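Local coordinates for protein argonaute 5 (Arabidopsis thaliana, PDB 4G0O) that probably holds the 5' nucleotide of small RNAs in its MID domain, whose nucleotide specificity loop sorts them, at residues V17-R22 and E64-I69; E30-L35 and L78-L83; K92-C97 and S105-P110; I128-K131 and R135-V138. One frame throughout, in Å; residues are numbered along the deposited sequence.

In the fold
Interactions 1, 2 and 3 all bear on the central parallel sheet. Strand 78-82, from interaction 2, runs between the other two strands: Val17 O is 2.6 Å from Ile82 N on one flank, and Leu79 O is 2.9 Å from Gln106 N on the other. The helices of interactions 1 and 3 also touch, Leu66 against Ile96 and Cys97. Interaction 4 stands furthest from interaction 1, about 26 Å between centres, but it meets interaction 3 at the bound sulfate, where Lys131 NZ lies 2.9 Å from Ser105 O and also reaches the anion. That sulfate probably marks the pocket for the 5' phosphate of the small RNA.

Interaction 1. Residues V17-R22 and E64-I69; sequences VSFSTR and EALLDI
Val17 and Phe19 reach from the end of strand 7-18 to helix 62-72, which packs on one face of the parallel sheet in the Rossmann-like alpha/beta fold of the MID domain. The two residues use different neighbours along the same side of the helix. Val17 meets Ile69 tip to tip. With CG1 anti to the backbone N (chi1 -165°), Val17 has CG2 placed to face the end of the isoleucine, and CG2 lies 3.3 Å from Ile69 CD1, tighter than an ordinary methyl-methyl contact. CG1 of Val17 stands further back, 4.1 Å from the same CD1, so the isoleucine methyl sits nearer one branch than the other.

Phe19 has left the strand proper, yet its ring swings back to the helix. It presents an edge, not a face: CE2 lies 4.0 Å from Ala65 CB, close to the ring plane. Ala65 offers only its methyl to the ring. Leu66, one residue further on, crosses the phenylalanine at about a right angle and also meets it at the rim.

All five residues are buried, and the contact is apolar throughout. Around it, Val17 and Ile69 both touch Ile55 of the neighbouring strand 55-56, while Phe19 and Leu66 extend the core to helix 90-101 through Ile93, Ile96 and Cys97. Beyond the packing, Ser18 OG accepts from Ser20 N in an ST turn that bends the chain after the strand. On the helix side, Leu66 CD1 lies 4.1 Å from Phe19 CZ.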
loop_
_atom_site.group_PDB
_atom_site.type_symbol
_atom_site.label_atom_id
_atom_site.label_comp_id
_atom_site.label_asym_id
_atom_site.label_seq_id
_atom_site.Cartn_x
_atom_site.Cartn_y
_atom_site.Cartn_z
ATOM N N VAL A 17 5.613 3.959 -0.690
ATOM C CA VAL A 17 6.141 5.245 -0.250
ATOM C C VAL A 17 5.979 5.367 1.236
ATOM O O VAL A 17 4.935 5.001 1.792
ATOM C CB VAL A 17 5.384 6.424 -0.869
ATOM C CG1 VAL A 17 6.171 7.718 -0.708
ATOM C CG2 VAL A 17 5.165 6.165 -2.297
ATOM N N SER A 18 7.004 5.912 1.878
ATOM C CA SER A 18 6.946 6.146 3.305
ATOM C C SER A 18 7.155 7.612 3.652
ATOM O O SER A 18 8.164 8.214 3.282
ATOM C CB SER A 18 7.990 5.294 4.023
ATOM O OG SER A 18 8.094 5.709 5.367
ATOM N N PHE A 19 6.196 8.173 4.374
ATOM C CA PHE A 19 6.339 9.509 4.921
ATOM C C PHE A 19 6.645 9.452 6.419
ATOM O O PHE A 19 6.533 10.448 7.129
ATOM C CB PHE A 19 5.080 10.331 4.663
ATOM C CG PHE A 19 4.697 10.407 3.205
ATOM C CD1 PHE A 19 3.588 9.719 2.723
ATOM C CD2 PHE A 19 5.461 11.140 2.314
ATOM C CE1 PHE A 19 3.239 9.791 1.387
ATOM C CE2 PHE A 19 5.125 11.204 0.974
ATOM C CZ PHE A 19 4.007 10.530 0.508
ATOM N N SER A 20 7.015 8.279 6.906
ATOM C CA SER A 20 7.334 8.135 8.322
ATOM C C SER A 20 8.816 8.330 8.559
ATOM O O SER A 20 9.649 7.824 7.812
ATOM C CB SER A 20 6.934 6.768 8.848
ATOM O OG SER A 20 7.458 6.584 10.157
ATOM N N THR A 21 9.136 9.058 9.617
ATOM C CA THR A 21 10.517 9.319 9.975
ATOM C C THR A 21 10.993 8.339 11.054
ATOM O O THR A 21 12.192 8.018 11.181
ATOM C CB THR A 21 10.640 10.745 10.499
ATOM O OG1 THR A 21 10.306 11.667 9.449
ATOM C CG2 THR A 21 12.039 11.008 10.985
ATOM N N ARG A 22 10.032 7.848 11.817
ATOM C CA ARG A 22 10.330 7.127 13.036
ATOM C C ARG A 22 10.843 5.714 12.786
ATOM O O ARG A 22 11.701 5.219 13.514
ATOM C CB ARG A 22 9.082 7.069 13.903
ATOM C CG ARG A 22 9.349 7.443 15.325
ATOM C CD ARG A 22 9.339 8.952 15.508
ATOM N NE ARG A 22 8.021 9.408 15.944
ATOM C CZ ARG A 22 7.539 9.235 17.174
ATOM N NH1 ARG A 22 8.268 8.615 18.102
ATOM N NH2 ARG A 22 6.326 9.682 17.478
ATOM N N GLU A 64 5.027 16.588 -3.837
ATOM C CA GLU A 64 6.166 16.264 -4.712
ATOM C C GLU A 64 6.356 14.768 -4.982
ATOM O O GLU A 64 6.506 14.359 -6.133
ATOM C CB GLU A 64 7.479 16.830 -4.121
ATOM C CG GLU A 64 8.726 16.614 -4.994
ATOM C CD GLU A 64 9.853 15.805 -4.321
ATOM O OE1 GLU A 64 9.576 14.698 -3.792
ATOM O OE2 GLU A 64 11.026 16.281 -4.341
ATOM N N ALA A 65 6.391 13.966 -3.912
ATOM C CA ALA A 65 6.640 12.523 -4.014
ATOM C C ALA A 65 5.542 11.819 -4.791
ATOM O O ALA A 65 5.811 11.021 -5.679
ATOM C CB ALA A 65 6.753 11.904 -2.626
ATOM N N LEU A 66 4.299 12.129 -4.457
ATOM C CA LEU A 66 3.170 11.468 -5.092
ATOM C C LEU A 66 3.183 11.758 -6.592
ATOM O O LEU A 66 3.038 10.851 -7.411
ATOM C CB LEU A 66 1.865 11.949 -4.448
ATOM C CG LEU A 66 1.138 11.083 -3.408
ATOM C CD1 LEU A 66 1.915 9.814 -2.960
ATOM C CD2 LEU A 66 0.716 11.927 -2.213
ATOM N N LEU A 67 3.388 13.019 -6.958
ATOM C CA LEU A 67 3.384 13.376 -8.377
ATOM C C LEU A 67 4.596 12.784 -9.087
ATOM O O LEU A 67 4.521 12.421 -10.255
ATOM C CB LEU A 67 3.303 14.889 -8.591
ATOM C CG LEU A 67 3.274 15.299 -10.076
ATOM C CD1 LEU A 67 1.935 14.955 -10.709
ATOM C CD2 LEU A 67 3.611 16.777 -10.270
ATOM N N ASP A 68 5.708 12.657 -8.377
ATOM C CA ASP A 68 6.899 12.044 -8.968
ATOM C C ASP A 68 6.631 10.572 -9.270
ATOM O O ASP A 68 6.907 10.080 -10.367
ATOM C CB ASP A 68 8.089 12.167 -8.014
ATOM C CG ASP A 68 9.345 11.507 -8.551
ATOM O OD1 ASP A 68 10.005 10.783 -7.773
ATOM O OD2 ASP A 68 9.692 11.727 -9.734
ATOM N N ILE A 69 6.077 9.870 -8.289
ATOM C CA ILE A 69 5.815 8.435 -8.427
ATOM C C ILE A 69 4.849 8.190 -9.568
ATOM O O ILE A 69 5.017 7.268 -10.365
ATOM C CB ILE A 69 5.247 7.887 -7.131
ATOM C CG1 ILE A 69 6.396 7.664 -6.155
ATOM C CG2 ILE A 69 4.494 6.584 -7.371
ATOM C CD1 ILE A 69 6.093 8.108 -4.803
#

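Interaction 2. Residues E30-L35 and L78-L83; sequences EFCKQL and LLIVIL
Ile80 carries its CG1 anti to the carbonyl carbon (chi1 -65°), and Cys32 turns SG the same way about its own bond (chi1 -72°), which sets the thiol against both branches of the isoleucine. The extended branch of Ile80 puts CD1 3.7 Å from Cys32 SG, while the shorter branch brings CG2 to 4.1 Å from the same sulfur. One sulfur atom thus rests against two methyl groups of a single side chain.

Phe31, the preceding residue of the helix, adds a second contact to the same Ile80 methyl. Its ring offers an edge: CE1 lies 4.3 Å from Ile80 CG2, which is near the ring plane, so the methyl group touches the rim and not the pi face. Leu35 and Ile82 each point toward the other segment and cover some surface without a close approach.

The contact joins helix 27-42 to strand 78-82 near the middle of the domain, on the opposite face of the sheet from helices 62-72 and 90-101. Met121 of helix 118-131 touches both Phe31 and Leu35, and Cys16 of the neighbouring strand touches Cys32, so the layer continues in both directions.

With a thiol, an aromatic rim and two aliphatic methyls as its surfaces, this interface is held by dispersion and the exclusion of water, and its fit depends on how those surfaces match.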
loop_
_atom_site.group_PDB
_atom_site.type_symbol
_atom_site.label_atom_id
_atom_site.label_comp_id
_atom_site.label_asym_id
_atom_site.label_seq_id
_atom_site.Cartn_x
_atom_site.Cartn_y
_atom_site.Cartn_z
ATOM N N GLU A 30 10.354 -4.967 4.624
ATOM C CA GLU A 30 9.928 -6.141 5.373
ATOM C C GLU A 30 8.398 -6.220 5.428
ATOM O O GLU A 30 7.813 -7.275 5.151
ATOM C CB GLU A 30 10.541 -6.118 6.777
ATOM C CG GLU A 30 9.782 -6.934 7.820
ATOM C CD GLU A 30 10.059 -8.431 7.742
ATOM O OE1 GLU A 30 10.771 -8.887 6.814
ATOM O OE2 GLU A 30 9.553 -9.161 8.618
ATOM N N PHE A 31 7.761 -5.093 5.760
ATOM C CA PHE A 31 6.301 -5.015 5.829
ATOM C C PHE A 31 5.617 -5.327 4.500
ATOM O O PHE A 31 4.626 -6.042 4.461
ATOM C CB PHE A 31 5.838 -3.638 6.312
ATOM C CG PHE A 31 4.368 -3.414 6.147
ATOM C CD1 PHE A 31 3.882 -2.643 5.101
ATOM C CD2 PHE A 31 3.470 -4.000 7.018
ATOM C CE1 PHE A 31 2.528 -2.445 4.932
ATOM C CE2 PHE A 31 2.110 -3.811 6.858
ATOM C CZ PHE A 31 1.636 -3.028 5.815
ATOM N N CYS A 32 6.139 -4.784 3.411
ATOM C CA CYS A 32 5.560 -5.069 2.108
ATOM C C CYS A 32 5.826 -6.517 1.715
ATOM O O CYS A 32 5.024 -7.126 1.011
ATOM C CB CYS A 32 6.092 -4.116 1.038
ATOM S SG CYS A 32 5.459 -2.426 1.165
ATOM N N LYS A 33 6.947 -7.071 2.169
ATOM C CA LYS A 33 7.278 -8.444 1.803
ATOM C C LYS A 33 6.262 -9.408 2.412
ATOM O O LYS A 33 5.766 -10.309 1.735
ATOM C CB LYS A 33 8.704 -8.813 2.221
ATOM C CG LYS A 33 9.058 -10.277 1.941
ATOM C CD LYS A 33 10.558 -10.551 2.065
ATOM C CE LYS A 33 11.320 -10.226 0.777
ATOM N NZ LYS A 33 11.549 -8.762 0.564
ATOM N N GLN A 34 5.939 -9.197 3.682
ATOM C CA GLN A 34 4.951 -10.022 4.368
ATOM C C GLN A 34 3.518 -9.756 3.890
ATOM O O GLN A 34 2.736 -10.695 3.724
ATOM C CB GLN A 34 5.055 -9.858 5.894
ATOM C CG GLN A 34 6.248 -10.572 6.518
ATOM C CD GLN A 34 6.396 -10.298 8.017
ATOM O OE1 GLN A 34 5.409 -10.149 8.751
ATOM N NE2 GLN A 34 7.641 -10.235 8.473
ATOM N N LEU A 35 3.181 -8.484 3.667
ATOM C CA LEU A 35 1.826 -8.101 3.256
ATOM C C LEU A 35 1.474 -8.792 1.945
ATOM O O LEU A 35 0.414 -9.409 1.823
ATOM C CB LEU A 35 1.718 -6.587 3.096
ATOM C CG LEU A 35 0.423 -5.894 3.539
ATOM C CD1 LEU A 35 0.312 -4.578 2.844
ATOM C CD2 LEU A 35 -0.847 -6.736 3.323
ATOM N N LEU A 78 -1.163 0.025 -7.881
ATOM C CA LEU A 78 -1.304 0.129 -6.421
ATOM C C LEU A 78 -0.118 0.856 -5.796
ATOM O O LEU A 78 1.025 0.566 -6.119
ATOM C CB LEU A 78 -1.421 -1.271 -5.789
ATOM C CG LEU A 78 -1.609 -1.370 -4.271
ATOM C CD1 LEU A 78 -3.002 -0.872 -3.861
ATOM C CD2 LEU A 78 -1.374 -2.792 -3.754
ATOM N N LEU A 79 -0.394 1.796 -4.896
ATOM C CA LEU A 79 0.659 2.447 -4.123
ATOM C C LEU A 79 0.437 2.111 -2.678
ATOM O O LEU A 79 -0.628 2.422 -2.132
ATOM C CB LEU A 79 0.580 3.967 -4.239
ATOM C CG LEU A 79 1.907 4.734 -4.292
ATOM C CD1 LEU A 79 1.752 6.178 -3.786
ATOM C CD2 LEU A 79 3.018 3.998 -3.572
ATOM N N ILE A 80 1.423 1.493 -2.047
ATOM C CA ILE A 80 1.299 1.227 -0.628
ATOM C C ILE A 80 1.888 2.428 0.071
ATOM O O ILE A 80 3.085 2.711 -0.065
ATOM C CB ILE A 80 2.054 -0.034 -0.193
ATOM C CG1 ILE A 80 1.448 -1.285 -0.835
ATOM C CG2 ILE A 80 2.036 -0.171 1.326
ATOM C CD1 ILE A 80 2.425 -2.439 -0.881
ATOM N N VAL A 81 1.053 3.156 0.804
ATOM C CA VAL A 81 1.539 4.369 1.438
ATOM C C VAL A 81 1.751 4.198 2.932
ATOM O O VAL A 81 0.821 3.837 3.658
ATOM C CB VAL A 81 0.591 5.540 1.208
ATOM C CG1 VAL A 81 0.945 6.697 2.153
ATOM C CG2 VAL A 81 0.665 5.973 -0.232
ATOM N N ILE A 82 2.967 4.458 3.403
ATOM C CA ILE A 82 3.164 4.551 4.848
ATOM C C ILE A 82 3.006 6.008 5.308
ATOM O O ILE A 82 3.805 6.877 4.960
ATOM C CB ILE A 82 4.513 3.947 5.309
ATOM C CG1 ILE A 82 4.589 2.454 4.963
ATOM C CG2 ILE A 82 4.685 4.093 6.814
ATOM C CD1 ILE A 82 5.993 1.873 5.162
ATOM N N LEU A 83 1.974 6.243 6.107
ATOM C CA LEU A 83 1.572 7.584 6.545
ATOM C C LEU A 83 2.585 8.256 7.459
ATOM O O LEU A 83 3.357 7.591 8.145
ATOM C CB LEU A 83 0.229 7.510 7.295
ATOM C CG LEU A 83 -0.974 7.026 6.489
ATOM C CD1 LEU A 83 -2.128 6.637 7.421
ATOM C CD2 LEU A 83 -1.377 8.117 5.487
#

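Interaction 3. Residues K92-C97 and S105-P110; sequences KIKRIC and SQCCQP. With SO4 (sulfate ion), chain C.
Lys94 bends across from its helix to put NZ 3.0 Å from Ser105 OG, to which it donates a hydrogen bond, and a second, weak one runs to the backbone oxygen of Ser105. The chain gets there by turning at chi2 (-97°) and again at chi3 (102°), and on its way CE passes 3.4 Å from Cys107 SG. That sulfur also receives Ile93 CG2, at 4.1 Å. One turn further along the helix from Ile93, CB of Cys97 packs against the serine, 3.7 Å from Ser105 OG.

The same lysine NZ also faces a sulfate ion, probably from the crystallisation liquor, and sends it a weak bond to O2. Gln106 NE2, from the other face of the strand, sends a weak one to O3 over 3.0 Å. Lys131 of helix 118-131 also bonds it. Ser105 thus probably helps position the ammonium group beside the anion; an alanine in place of Lys94 would probably leave Ser105 OG without this donor and the sulfate with one positive charge fewer.

The helix segment 92-97 and strand 105-108 run antiparallel (170°) with their axes 9.7 Å apart; helix 90-101 and this strand are the last two elements of a beta-alpha-beta unit begun by strand 78-82. The lysines and glutamine gathered round one tetrahedral anion are consistent with the 5'-phosphate pocket of an Argonaute MID domain.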
loop_
_atom_site.group_PDB
_atom_site.type_symbol
_atom_site.label_atom_id
_atom_site.label_comp_id
_atom_site.label_asym_id
_atom_site.label_seq_id
_atom_site.Cartn_x
_atom_site.Cartn_y
_atom_site.Cartn_z
ATOM N N LYS A 92 -5.387 14.734 2.729
ATOM C CA LYS A 92 -4.536 15.244 1.670
ATOM C C LYS A 92 -4.037 14.113 0.755
ATOM O O LYS A 92 -4.138 14.207 -0.479
ATOM C CB LYS A 92 -3.341 16.001 2.263
ATOM C CG LYS A 92 -2.519 16.713 1.205
ATOM C CD LYS A 92 -1.077 16.996 1.656
ATOM C CE LYS A 92 -0.950 18.277 2.476
ATOM N NZ LYS A 92 0.444 18.450 3.001
ATOM N N ILE A 93 -3.510 13.043 1.351
ATOM C CA ILE A 93 -2.939 11.949 0.562
ATOM C C ILE A 93 -3.973 11.236 -0.298
ATOM O O ILE A 93 -3.701 10.908 -1.452
ATOM C CB ILE A 93 -2.195 10.925 1.447
ATOM C CG1 ILE A 93 -1.045 11.611 2.183
ATOM C CG2 ILE A 93 -1.669 9.741 0.609
ATOM C CD1 ILE A 93 -0.346 10.724 3.182
ATOM N N LYS A 94 -5.159 10.994 0.252
ATOM C CA LYS A 94 -6.185 10.273 -0.495
ATOM C C LYS A 94 -6.691 11.134 -1.628
ATOM O O LYS A 94 -6.880 10.651 -2.747
ATOM C CB LYS A 94 -7.355 9.901 0.397
ATOM C CG LYS A 94 -7.018 8.856 1.433
ATOM C CD LYS A 94 -7.419 7.465 0.970
ATOM C CE LYS A 94 -6.223 6.644 0.470
ATOM N NZ LYS A 94 -6.664 5.351 -0.158
ATOM N N ARG A 95 -6.920 12.407 -1.315
ATOM C CA ARG A 95 -7.349 13.388 -2.300
ATOM C C ARG A 95 -6.370 13.403 -3.481
ATOM O O ARG A 95 -6.771 13.314 -4.637
ATOM C CB ARG A 95 -7.467 14.787 -1.658
ATOM C CG ARG A 95 -7.561 15.922 -2.684
ATOM C CD ARG A 95 -7.659 17.312 -2.064
ATOM N NE ARG A 95 -6.455 17.701 -1.324
ATOM C CZ ARG A 95 -5.337 18.153 -1.887
ATOM N NH1 ARG A 95 -4.292 18.493 -1.134
ATOM N NH2 ARG A 95 -5.255 18.268 -3.205
ATOM N N ILE A 96 -5.081 13.477 -3.185
ATOM C CA ILE A 96 -4.074 13.567 -4.239
ATOM C C ILE A 96 -4.064 12.294 -5.072
ATOM O O ILE A 96 -4.044 12.334 -6.305
ATOM C CB ILE A 96 -2.680 13.814 -3.650
ATOM C CG1 ILE A 96 -2.591 15.238 -3.101
ATOM C CG2 ILE A 96 -1.595 13.558 -4.700
ATOM C CD1 ILE A 96 -1.370 15.472 -2.221
ATOM N N CYS A 97 -4.091 11.156 -4.392
ATOM C CA CYS A 97 -4.061 9.882 -5.084
ATOM C C CYS A 97 -5.348 9.613 -5.848
ATOM O O CYS A 97 -5.336 9.369 -7.065
ATOM C CB CYS A 97 -3.802 8.738 -4.098
ATOM S SG CYS A 97 -2.153 8.787 -3.365
ATOM N N SER A 105 -4.507 3.692 -3.996
ATOM C CA SER A 105 -3.588 3.638 -2.870
ATOM C C SER A 105 -4.140 2.865 -1.670
ATOM O O SER A 105 -5.348 2.798 -1.452
ATOM C CB SER A 105 -3.185 5.055 -2.443
ATOM O OG SER A 105 -4.310 5.774 -1.968
ATOM N N GLN A 106 -3.234 2.297 -0.894
ATOM C CA GLN A 106 -3.580 1.737 0.410
ATOM C C GLN A 106 -2.721 2.412 1.486
ATOM O O GLN A 106 -1.485 2.296 1.478
ATOM C CB GLN A 106 -3.353 0.229 0.434
ATOM C CG GLN A 106 -3.608 -0.394 1.803
ATOM C CD GLN A 106 -5.049 -0.220 2.251
ATOM O OE1 GLN A 106 -5.977 -0.466 1.489
ATOM N NE2 GLN A 106 -5.235 0.223 3.484
ATOM N N CYS A 107 -3.380 3.127 2.392
ATOM C CA CYS A 107 -2.686 3.869 3.428
ATOM C C CYS A 107 -2.617 3.086 4.752
ATOM O O CYS A 107 -3.608 2.495 5.203
ATOM C CB CYS A 107 -3.336 5.241 3.619
ATOM S SG CYS A 107 -3.269 6.332 2.164
ATOM N N CYS A 108 -1.428 3.094 5.353
ATOM C CA CYS A 108 -1.116 2.304 6.538
ATOM C C CYS A 108 -0.391 3.112 7.590
ATOM O O CYS A 108 0.637 3.724 7.302
ATOM C CB CYS A 108 -0.215 1.130 6.142
ATOM S SG CYS A 108 -1.005 -0.064 5.043
ATOM N N GLN A 109 -0.895 3.089 8.816
ATOM C CA GLN A 109 -0.260 3.813 9.912
ATOM C C GLN A 109 1.078 3.196 10.347
ATOM O O GLN A 109 1.160 2.000 10.645
ATOM C CB GLN A 109 -1.197 3.891 11.109
ATOM C CG GLN A 109 -2.379 4.793 10.900
ATOM C CD GLN A 109 -3.376 4.652 12.006
ATOM O OE1 GLN A 109 -3.789 3.538 12.340
ATOM N NE2 GLN A 109 -3.760 5.772 12.611
ATOM N N PRO A 110 2.128 4.027 10.399
ATOM C CA PRO A 110 3.481 3.575 10.740
ATOM C C PRO A 110 3.578 2.812 12.075
ATOM O O PRO A 110 4.377 1.879 12.186
ATOM C CB PRO A 110 4.305 4.883 10.767
ATOM C CG PRO A 110 3.294 5.992 10.852
ATOM C CD PRO A 110 2.054 5.486 10.186
HETATM S S SO4 C . -7.980 2.711 3.474
HETATM O O1 SO4 C . -7.533 2.580 4.866
HETATM O O2 SO4 C . -7.124 3.722 2.796
HETATM O O3 SO4 C . -7.927 1.399 2.806
HETATM O O4 SO4 C . -9.388 3.133 3.446
#

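Interaction 4. Residues I128-K131 and R135-V138; sequences INVK and RNTV. With SO4 (sulfate ion), chain C.
Asn129 and Asn136 carry the hydrogen bonding between the last turn of helix 118-131 and the strand that follows it. Asn129 ND2 donates to Asn136 OD1 over 2.8 Å, nearly straight at 169°. The acceptor lies in the amide plane of Asn129, whereas the donor is tilted 34° from the carbonyl plane of Asn136; the two side chains slide past each other in opposite directions with their amides turned apart. With CG anti to the backbone N (chi1 -173°), Asn129 extends from the helix toward the strand. Its amide has further work: OD1 accepts from Ala9 N, and ND2 also donates to Asn7 O. Asn136 ND2, for its part, turns back to Leu126 O on the helix.

Strand 135-138 pairs with strand 3-5 in a small antiparallel sheet of two strands, and Asn129 ties the helix end to strand 135-138 and to Asn7 and Ala9 at the start of strand 7-18. A leucine in its place would probably leave Ala9 N, Asn7 O and Asn136 OD1 without their mate.

Van der Waals contact is slight and lies toward the surface. Val130 crosses Asn136 at about a right angle, a methyl against the amide nitrogen, with CG1 of Val130 3.7 Å from Asn136 ND2.

The ionic contact lies apart from the strand. Lys131 NZ reaches the bound sulfate with a hydrogen bond of 2.8 Å to O3, and a weak one of 3.2 Å runs from the same NZ to O2.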
loop_
_atom_site.group_PDB
_atom_site.type_symbol
_atom_site.label_atom_id
_atom_site.label_comp_id
_atom_site.label_asym_id
_atom_site.label_seq_id
_atom_site.Cartn_x
_atom_site.Cartn_y
_atom_site.Cartn_z
ATOM N N ILE A 128 -6.930 -4.373 -0.013
ATOM C CA ILE A 128 -6.177 -4.252 -1.261
ATOM C C ILE A 128 -6.802 -5.038 -2.418
ATOM O O ILE A 128 -6.792 -4.572 -3.544
ATOM C CB ILE A 128 -4.688 -4.649 -1.059
ATOM C CG1 ILE A 128 -3.918 -3.515 -0.374
ATOM C CG2 ILE A 128 -4.016 -4.984 -2.379
ATOM C CD1 ILE A 128 -2.585 -3.965 0.175
ATOM N N ASN A 129 -7.351 -6.222 -2.145
ATOM C CA ASN A 129 -7.979 -7.032 -3.203
ATOM C C ASN A 129 -9.156 -6.337 -3.873
ATOM O O ASN A 129 -9.255 -6.327 -5.089
ATOM C CB ASN A 129 -8.430 -8.402 -2.679
ATOM C CG ASN A 129 -8.934 -9.317 -3.793
ATOM O OD1 ASN A 129 -8.308 -9.435 -4.837
ATOM N ND2 ASN A 129 -10.081 -9.954 -3.574
ATOM N N VAL A 130 -10.048 -5.747 -3.090
ATOM C CA VAL A 130 -11.152 -4.998 -3.678
ATOM C C VAL A 130 -10.713 -3.721 -4.424
ATOM O O VAL A 130 -11.216 -3.450 -5.510
ATOM C CB VAL A 130 -12.218 -4.679 -2.648
ATOM C CG1 VAL A 130 -11.586 -4.561 -1.312
ATOM C CG2 VAL A 130 -12.966 -3.394 -3.013
ATOM N N LYS A 131 -9.768 -2.967 -3.857
ATOM C CA LYS A 131 -9.251 -1.757 -4.493
ATOM C C LYS A 131 -8.617 -2.027 -5.849
ATOM O O LYS A 131 -8.562 -1.138 -6.701
ATOM C CB LYS A 131 -8.212 -1.068 -3.593
ATOM C CG LYS A 131 -8.822 -0.301 -2.453
ATOM C CD LYS A 131 -7.773 0.300 -1.554
ATOM C CE LYS A 131 -8.429 0.874 -0.322
ATOM N NZ LYS A 131 -7.774 2.129 0.076
ATOM N N ARG A 135 -12.625 -9.618 -5.749
ATOM C CA ARG A 135 -13.897 -9.797 -5.051
ATOM C C ARG A 135 -13.665 -10.500 -3.721
ATOM O O ARG A 135 -12.938 -11.509 -3.656
ATOM C CB ARG A 135 -14.828 -10.697 -5.866
ATOM C CG ARG A 135 -15.875 -10.005 -6.725
ATOM C CD ARG A 135 -16.652 -11.072 -7.501
ATOM N NE ARG A 135 -15.760 -11.844 -8.371
ATOM C CZ ARG A 135 -16.029 -13.049 -8.876
ATOM N NH1 ARG A 135 -17.180 -13.662 -8.602
ATOM N NH2 ARG A 135 -15.131 -13.643 -9.657
ATOM N N ASN A 136 -14.318 -10.001 -2.677
ATOM C CA ASN A 136 -14.261 -10.628 -1.363
ATOM C C ASN A 136 -15.639 -11.139 -0.927
ATOM O O ASN A 136 -16.662 -10.693 -1.447
ATOM C CB ASN A 136 -13.725 -9.636 -0.319
ATOM C CG ASN A 136 -12.287 -9.214 -0.584
ATOM O OD1 ASN A 136 -11.525 -9.931 -1.228
ATOM N ND2 ASN A 136 -11.909 -8.042 -0.073
ATOM N N THR A 137 -15.669 -12.060 0.033
ATOM C CA THR A 137 -16.934 -12.487 0.635
ATOM C C THR A 137 -16.721 -12.890 2.097
ATOM O O THR A 137 -15.592 -12.844 2.601
ATOM C CB THR A 137 -17.576 -13.676 -0.142
ATOM O OG1 THR A 137 -18.948 -13.835 0.244
ATOM C CG2 THR A 137 -16.826 -14.969 0.144
ATOM N N VAL A 138 -17.813 -13.266 2.766
ATOM C CA VAL A 138 -17.766 -13.832 4.107
ATOM C C VAL A 138 -18.452 -15.190 4.071
ATOM O O VAL A 138 -19.600 -15.298 3.629
ATOM C CB VAL A 138 -18.485 -12.949 5.158
ATOM C CG1 VAL A 138 -18.486 -13.642 6.512
ATOM C CG2 VAL A 138 -17.802 -11.617 5.287
HETATM S S SO4 C . -7.980 2.711 3.474
HETATM O O1 SO4 C . -7.533 2.580 4.866
HETATM O O2 SO4 C . -7.124 3.722 2.796
HETATM O O3 SO4 C . -7.927 1.399 2.806
HETATM O O4 SO4 C . -9.388 3.133 3.446
#